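Local coordinates for enterobactin synthetase component F-related protein (Vibrio cholerae serotype O1, PDB 4OXI), which probably activates glycine with ATP to form glycyl-adenylate, as an adenylation domain of a lipopolysaccharide modification pathway related to nonribosomal peptide synthetases, at residues Q476-V490 and W527-P541. Residues are numbered along the deposited sequence; the frame is centred on the assembly and turned at random.
Sequences QRVELEEIETVVRRV and WLSQCKQQLNPTFVP. With GAP (glycyl-adenosine-5'-phosphate), chain B.
F539 lays its ring against V478, and each of its atoms from CB outward has a partner on the 476-490 segment. CB of F539 lies 3.9 Å from CD1 of I483, on the first turn of helix 480-490. With CG beside the backbone N (chi1 -54°), the ring reaches strand 476-479 and turns one face to V478, whose CB sits 3.7 Å from the ring centroid in a CH-pi contact. CG, CD2 and CE2 of F539 meet the CG2 branch of V478, while CD1 and CE1 run under CB and CG1. At the tip, CZ of F539 comes within 3.5 Å of the backbone O of R477, and CB of Q476 touches the ring edge.

Beyond CB, the extended Q476 chain carries NE2 to OG1 of T538, a weak, bent hydrogen bond. That hydroxyl donates to OD1 of N536, which also accepts from the backbone N of T538 and so closes an Asx turn.

Farther along the helix the packing is largely apolar. I483 and V486 lie against L535, whose CD2 is 4.0 Å from CG2 of V486; V487 CG2 touches both CG of P541 and the sulfur of C531. V490 rests its CG1 on W527 CA at 3.6 Å. One water donates to both OE2 of E482 and the backbone O of Q534, while E482 OE1 is bonded to S223.

On the ligand side, R477 NH1 donates to O1A of glycyl-adenosine-5'-phosphate at 2.6 Å, and NH2 forms a salt bridge with E364. The contact belongs to the C-terminal subdomain of an adenylate-forming enzyme: hairpin strand 476-479, paired with 470-473, carries R477 to the adenylate, while Q476, V478 and helix 480-490 pack on the 527-541 segment.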
loop_
_atom_site.group_PDB
_atom_site.type_symbol
_atom_site.label_atom_id
_atom_site.label_comp_id
_atom_site.label_asym_id
_atom_site.label_seq_id
_atom_site.Cartn_x
_atom_site.Cartn_y
_atom_site.Cartn_z
ATOM N N GLN A 476 4.804 5.707 -6.439
ATOM C CA GLN A 476 5.038 5.692 -4.996
ATOM C C GLN A 476 4.849 7.073 -4.357
ATOM O O GLN A 476 5.381 8.079 -4.843
ATOM C CB GLN A 476 6.447 5.207 -4.704
ATOM C CG GLN A 476 6.785 3.857 -5.294
ATOM C CD GLN A 476 8.171 3.412 -4.861
ATOM O OE1 GLN A 476 8.532 3.540 -3.687
ATOM N NE2 GLN A 476 8.966 2.913 -5.805
ATOM N N ARG A 477 4.094 7.116 -3.266
ATOM C CA ARG A 477 3.841 8.352 -2.527
ATOM C C ARG A 477 5.117 8.964 -1.931
ATOM O O ARG A 477 5.908 8.268 -1.305
ATOM C CB ARG A 477 2.868 8.041 -1.395
ATOM C CG ARG A 477 2.538 9.201 -0.474
ATOM C CD ARG A 477 1.436 8.795 0.501
ATOM N NE ARG A 477 1.344 9.685 1.657
ATOM C CZ ARG A 477 0.333 9.680 2.526
ATOM N NH1 ARG A 477 -0.690 8.839 2.366
ATOM N NH2 ARG A 477 0.340 10.525 3.550
ATOM N N VAL A 478 5.313 10.264 -2.112
ATOM C CA VAL A 478 6.438 10.939 -1.471
ATOM C C VAL A 478 6.154 12.426 -1.292
ATOM O O VAL A 478 5.419 13.018 -2.080
ATOM C CB VAL A 478 7.749 10.731 -2.272
ATOM C CG1 VAL A 478 7.662 11.423 -3.609
ATOM C CG2 VAL A 478 8.970 11.215 -1.466
ATOM N N GLU A 479 6.711 13.025 -0.243
ATOM C CA GLU A 479 6.677 14.481 -0.082
ATOM C C GLU A 479 7.890 15.097 -0.791
ATOM O O GLU A 479 9.033 14.765 -0.474
ATOM C CB GLU A 479 6.730 14.852 1.408
ATOM C CG GLU A 479 5.652 14.198 2.291
ATOM C CD GLU A 479 4.285 14.845 2.129
ATOM O OE1 GLU A 479 4.196 15.893 1.451
ATOM O OE2 GLU A 479 3.297 14.306 2.685
ATOM N N LEU A 480 7.652 15.991 -1.742
ATOM C CA LEU A 480 8.754 16.670 -2.420
ATOM C C LEU A 480 9.649 17.371 -1.401
ATOM O O LEU A 480 10.852 17.482 -1.611
ATOM C CB LEU A 480 8.235 17.664 -3.462
ATOM C CG LEU A 480 7.682 17.001 -4.728
ATOM C CD1 LEU A 480 7.261 18.037 -5.750
ATOM C CD2 LEU A 480 8.674 16.034 -5.324
ATOM N N GLU A 481 9.065 17.802 -0.284
ATOM C CA GLU A 481 9.839 18.421 0.796
ATOM C C GLU A 481 10.787 17.457 1.503
ATOM O O GLU A 481 11.824 17.884 2.008
ATOM C CB GLU A 481 8.937 19.114 1.822
ATOM C CG GLU A 481 8.283 20.380 1.305
ATOM C CD GLU A 481 6.871 20.138 0.801
ATOM O OE1 GLU A 481 6.143 21.134 0.575
ATOM O OE2 GLU A 481 6.488 18.950 0.632
ATOM N N GLU A 482 10.447 16.169 1.564
ATOM C CA GLU A 482 11.394 15.215 2.143
ATOM C C GLU A 482 12.654 15.149 1.272
ATOM O O GLU A 482 13.768 15.122 1.781
ATOM C CB GLU A 482 10.798 13.811 2.331
ATOM C CG GLU A 482 11.857 12.801 2.826
ATOM C CD GLU A 482 11.395 11.332 2.862
ATOM O OE1 GLU A 482 10.328 10.997 2.292
ATOM O OE2 GLU A 482 12.124 10.502 3.459
ATOM N N ILE A 483 12.467 15.134 -0.041
ATOM C CA ILE A 483 13.591 15.061 -0.960
ATOM C C ILE A 483 14.422 16.348 -0.875
ATOM O O ILE A 483 15.643 16.303 -0.754
ATOM C CB ILE A 483 13.118 14.825 -2.405
ATOM C CG1 ILE A 483 12.280 13.542 -2.478
ATOM C CG2 ILE A 483 14.315 14.750 -3.347
ATOM C CD1 ILE A 483 11.706 13.236 -3.862
ATOM N N GLU A 484 13.746 17.485 -0.920
ATOM C CA GLU A 484 14.402 18.775 -0.784
ATOM C C GLU A 484 15.213 18.864 0.511
ATOM O O GLU A 484 16.356 19.328 0.509
ATOM C CB GLU A 484 13.373 19.902 -0.858
ATOM C CG GLU A 484 14.007 21.284 -0.822
ATOM C CD GLU A 484 12.984 22.396 -0.856
ATOM O OE1 GLU A 484 13.226 23.427 -0.192
ATOM O OE2 GLU A 484 11.949 22.245 -1.552
ATOM N N THR A 485 14.629 18.387 1.606
ATOM C CA THR A 485 15.292 18.403 2.906
ATOM C C THR A 485 16.590 17.610 2.885
ATOM O O THR A 485 17.610 18.056 3.414
ATOM C CB THR A 485 14.355 17.850 3.995
ATOM O OG1 THR A 485 13.293 18.789 4.214
ATOM C CG2 THR A 485 15.104 17.608 5.303
ATOM N N VAL A 486 16.549 16.436 2.259
ATOM C CA VAL A 486 17.728 15.583 2.129
ATOM C C VAL A 486 18.768 16.224 1.207
ATOM O O VAL A 486 19.960 16.241 1.518
ATOM C CB VAL A 486 17.350 14.168 1.600
ATOM C CG1 VAL A 486 18.593 13.404 1.134
ATOM C CG2 VAL A 486 16.559 13.370 2.665
ATOM N N VAL A 487 18.316 16.757 0.073
ATOM C CA VAL A 487 19.233 17.370 -0.887
ATOM C C VAL A 487 19.895 18.625 -0.293
ATOM O O VAL A 487 21.088 18.847 -0.496
ATOM C CB VAL A 487 18.538 17.661 -2.243
ATOM C CG1 VAL A 487 19.399 18.551 -3.119
ATOM C CG2 VAL A 487 18.204 16.352 -2.968
ATOM N N ARG A 488 19.125 19.418 0.457
ATOM C CA ARG A 488 19.666 20.575 1.180
ATOM C C ARG A 488 20.788 20.195 2.143
ATOM O O ARG A 488 21.830 20.854 2.170
ATOM C CB ARG A 488 18.574 21.318 1.961
ATOM C CG ARG A 488 17.879 22.401 1.169
ATOM C CD ARG A 488 16.867 23.189 2.012
ATOM N NE ARG A 488 16.013 23.964 1.121
ATOM C CZ ARG A 488 16.340 25.155 0.623
ATOM N NH1 ARG A 488 17.493 25.728 0.962
ATOM N NH2 ARG A 488 15.511 25.780 -0.211
ATOM N N ARG A 489 20.556 19.154 2.942
ATOM C CA ARG A 489 21.557 18.647 3.883
ATOM C C ARG A 489 22.839 18.239 3.170
ATOM O O ARG A 489 23.936 18.622 3.570
ATOM C CB ARG A 489 21.029 17.411 4.619
ATOM C CG ARG A 489 20.299 17.685 5.920
ATOM C CD ARG A 489 20.461 16.499 6.883
ATOM N NE ARG A 489 20.175 15.212 6.246
ATOM C CZ ARG A 489 18.970 14.643 6.203
ATOM N NH1 ARG A 489 18.808 13.470 5.606
ATOM N NH2 ARG A 489 17.923 15.238 6.760
ATOM N N VAL A 490 22.680 17.444 2.116
ATOM C CA VAL A 490 23.797 16.836 1.414
ATOM C C VAL A 490 24.589 17.866 0.592
ATOM O O VAL A 490 25.812 17.804 0.523
ATOM C CB VAL A 490 23.300 15.676 0.524
ATOM C CG1 VAL A 490 24.395 15.186 -0.382
ATOM C CG2 VAL A 490 22.760 14.530 1.383
ATOM N N TRP A 527 27.153 13.909 -3.857
ATOM C CA TRP A 527 25.744 14.160 -3.550
ATOM C C TRP A 527 24.883 12.930 -3.786
ATOM O O TRP A 527 24.067 12.565 -2.942
ATOM C CB TRP A 527 25.204 15.267 -4.439
ATOM C CG TRP A 527 25.828 16.596 -4.205
ATOM C CD1 TRP A 527 26.614 16.974 -3.149
ATOM C CD2 TRP A 527 25.724 17.738 -5.059
ATOM N NE1 TRP A 527 26.993 18.290 -3.293
ATOM C CE2 TRP A 527 26.464 18.780 -4.462
ATOM C CE3 TRP A 527 25.070 17.982 -6.273
ATOM C CZ2 TRP A 527 26.561 20.049 -5.036
ATOM C CZ3 TRP A 527 25.175 19.245 -6.846
ATOM C CH2 TRP A 527 25.913 20.260 -6.226
ATOM N N LEU A 528 25.064 12.322 -4.957
ATOM C CA LEU A 528 24.345 11.123 -5.345
ATOM C C LEU A 528 24.619 9.995 -4.356
ATOM O O LEU A 528 23.702 9.306 -3.906
ATOM C CB LEU A 528 24.786 10.698 -6.741
ATOM C CG LEU A 528 24.039 9.523 -7.353
ATOM C CD1 LEU A 528 22.552 9.827 -7.347
ATOM C CD2 LEU A 528 24.526 9.229 -8.762
ATOM N N SER A 529 25.890 9.825 -4.012
ATOM C CA SER A 529 26.304 8.773 -3.091
ATOM C C SER A 529 25.622 8.901 -1.728
ATOM O O SER A 529 25.157 7.913 -1.165
ATOM C CB SER A 529 27.826 8.777 -2.935
ATOM O OG SER A 529 28.203 8.186 -1.708
ATOM N N GLN A 530 25.562 10.119 -1.204
ATOM C CA GLN A 530 24.907 10.358 0.078
ATOM C C GLN A 530 23.370 10.276 0.031
ATOM O O GLN A 530 22.757 9.767 0.958
ATOM C CB GLN A 530 25.373 11.687 0.674
ATOM C CG GLN A 530 26.853 11.669 1.033
ATOM C CD GLN A 530 27.377 13.025 1.466
ATOM O OE1 GLN A 530 26.626 14.000 1.562
ATOM N NE2 GLN A 530 28.675 13.094 1.729
ATOM N N CYS A 531 22.751 10.779 -1.035
ATOM C CA CYS A 531 21.298 10.699 -1.162
ATOM C C CYS A 531 20.774 9.260 -1.137
ATOM O O CYS A 531 19.700 8.999 -0.589
ATOM C CB CYS A 531 20.821 11.403 -2.429
ATOM S SG CYS A 531 20.861 13.194 -2.287
ATOM N N LYS A 532 21.542 8.337 -1.718
ATOM C CA LYS A 532 21.137 6.932 -1.812
ATOM C C LYS A 532 21.069 6.260 -0.441
ATOM O O LYS A 532 20.421 5.229 -0.287
ATOM C CB LYS A 532 22.077 6.157 -2.744
ATOM C CG LYS A 532 21.903 6.516 -4.213
ATOM C CD LYS A 532 23.008 5.915 -5.090
ATOM C CE LYS A 532 22.776 6.244 -6.569
ATOM N NZ LYS A 532 23.873 5.768 -7.465
ATOM N N GLN A 533 21.736 6.849 0.549
ATOM C CA GLN A 533 21.675 6.343 1.915
ATOM C C GLN A 533 20.503 6.929 2.706
ATOM O O GLN A 533 20.251 6.515 3.831
ATOM C CB GLN A 533 22.991 6.627 2.658
ATOM C CG GLN A 533 24.247 6.184 1.908
ATOM C CD GLN A 533 24.125 4.778 1.335
ATOM O OE1 GLN A 533 23.606 3.866 1.994
ATOM N NE2 GLN A 533 24.602 4.595 0.098
ATOM N N GLN A 534 19.786 7.890 2.133
ATOM C CA GLN A 534 18.759 8.598 2.902
ATOM C C GLN A 534 17.397 8.632 2.224
ATOM O O GLN A 534 16.416 9.069 2.821
ATOM C CB GLN A 534 19.237 10.019 3.240
ATOM C CG GLN A 534 20.453 10.016 4.164
ATOM C CD GLN A 534 21.174 11.352 4.208
ATOM O OE1 GLN A 534 20.571 12.379 4.515
ATOM N NE2 GLN A 534 22.478 11.343 3.899
ATOM N N LEU A 535 17.356 8.184 0.973
ATOM C CA LEU A 535 16.126 8.131 0.202
ATOM C C LEU A 535 16.052 6.789 -0.514
ATOM O O LEU A 535 17.076 6.221 -0.907
ATOM C CB LEU A 535 16.091 9.239 -0.865
ATOM C CG LEU A 535 15.940 10.705 -0.457
ATOM C CD1 LEU A 535 16.047 11.594 -1.680
ATOM C CD2 LEU A 535 14.614 10.922 0.246
ATOM N N ASN A 536 14.837 6.294 -0.698
ATOM C CA ASN A 536 14.601 5.200 -1.626
ATOM C C ASN A 536 15.043 5.627 -3.029
ATOM O O ASN A 536 14.769 6.754 -3.438
ATOM C CB ASN A 536 13.111 4.863 -1.613
ATOM C CG ASN A 536 12.778 3.631 -2.431
ATOM O OD1 ASN A 536 12.715 3.681 -3.669
ATOM N ND2 ASN A 536 12.554 2.514 -1.742
ATOM N N PRO A 537 15.723 4.728 -3.770
ATOM C CA PRO A 537 16.254 4.983 -5.125
ATOM C C PRO A 537 15.249 5.658 -6.062
ATOM O O PRO A 537 15.630 6.460 -6.917
ATOM C CB PRO A 537 16.560 3.576 -5.649
ATOM C CG PRO A 537 16.896 2.794 -4.417
ATOM C CD PRO A 537 16.049 3.367 -3.298
ATOM N N THR A 538 13.976 5.328 -5.894
ATOM C CA THR A 538 12.925 5.881 -6.734
ATOM C C THR A 538 12.893 7.398 -6.604
ATOM O O THR A 538 12.656 8.108 -7.583
ATOM C CB THR A 538 11.554 5.323 -6.324
ATOM O OG1 THR A 538 11.575 3.899 -6.447
ATOM C CG2 THR A 538 10.439 5.904 -7.194
ATOM N N PHE A 539 13.157 7.879 -5.392
ATOM C CA PHE A 539 13.037 9.290 -5.081
ATOM C C PHE A 539 14.342 10.065 -5.291
ATOM O O PHE A 539 14.327 11.299 -5.332
ATOM C CB PHE A 539 12.533 9.450 -3.647
ATOM C CG PHE A 539 11.258 8.693 -3.369
ATOM C CD1 PHE A 539 10.259 8.599 -4.339
ATOM C CD2 PHE A 539 11.062 8.061 -2.145
ATOM C CE1 PHE A 539 9.079 7.886 -4.083
ATOM C CE2 PHE A 539 9.889 7.341 -1.882
ATOM C CZ PHE A 539 8.897 7.256 -2.849
ATOM N N VAL A 540 15.465 9.357 -5.428
ATOM C CA VAL A 540 16.748 10.039 -5.623
ATOM C C VAL A 540 16.745 10.745 -6.980
ATOM O O VAL A 540 16.456 10.119 -8.008
ATOM C CB VAL A 540 17.948 9.084 -5.527
ATOM C CG1 VAL A 540 19.244 9.833 -5.770
ATOM C CG2 VAL A 540 18.000 8.423 -4.160
ATOM N N PRO A 541 17.033 12.061 -6.984
ATOM C CA PRO A 541 17.037 12.825 -8.240
ATOM C C PRO A 541 18.001 12.200 -9.248
ATOM O O PRO A 541 19.116 11.826 -8.871
ATOM C CB PRO A 541 17.519 14.217 -7.804
ATOM C CG PRO A 541 17.134 14.297 -6.337
ATOM C CD PRO A 541 17.366 12.900 -5.816
HETATM N N GAP B . -4.255 3.598 -0.628
HETATM C CA GAP B . -4.049 3.834 -2.087
HETATM C C GAP B . -2.990 4.912 -2.221
HETATM O O GAP B . -2.579 5.302 -3.298
HETATM P PA GAP B . -1.323 6.585 -0.814
HETATM O O1A GAP B . -1.481 7.024 0.621
HETATM O O2A GAP B . 0.004 6.041 -1.316
HETATM O O3A GAP B . -2.478 5.488 -0.991
HETATM C "C5'" GAP B . -2.923 8.596 -1.336
HETATM O "O5'" GAP B . -1.776 7.836 -1.719
HETATM C "C4'" GAP B . -3.094 9.745 -2.309
HETATM O "O4'" GAP B . -3.057 9.243 -3.647
HETATM C "C3'" GAP B . -4.450 10.409 -2.217
HETATM O "O3'" GAP B . -4.477 11.384 -1.175
HETATM C "C2'" GAP B . -4.604 11.007 -3.605
HETATM O "O2'" GAP B . -3.811 12.177 -3.729
HETATM C "C1'" GAP B . -3.900 10.019 -4.498
HETATM N N9 GAP B . -4.899 9.122 -5.120
HETATM C C8 GAP B . -5.235 7.896 -4.678
HETATM N N7 GAP B . -6.168 7.325 -5.480
HETATM C C5 GAP B . -6.451 8.215 -6.457
HETATM C C6 GAP B . -7.361 8.254 -7.620
HETATM N N6 GAP B . -8.156 7.191 -7.919
HETATM N N1 GAP B . -7.352 9.376 -8.378
HETATM C C2 GAP B . -6.556 10.433 -8.097
HETATM N N3 GAP B . -5.707 10.458 -7.051
HETATM C C4 GAP B . -5.609 9.396 -6.216
HETATM O O HOH W 1 14.582 11.000 4.343
#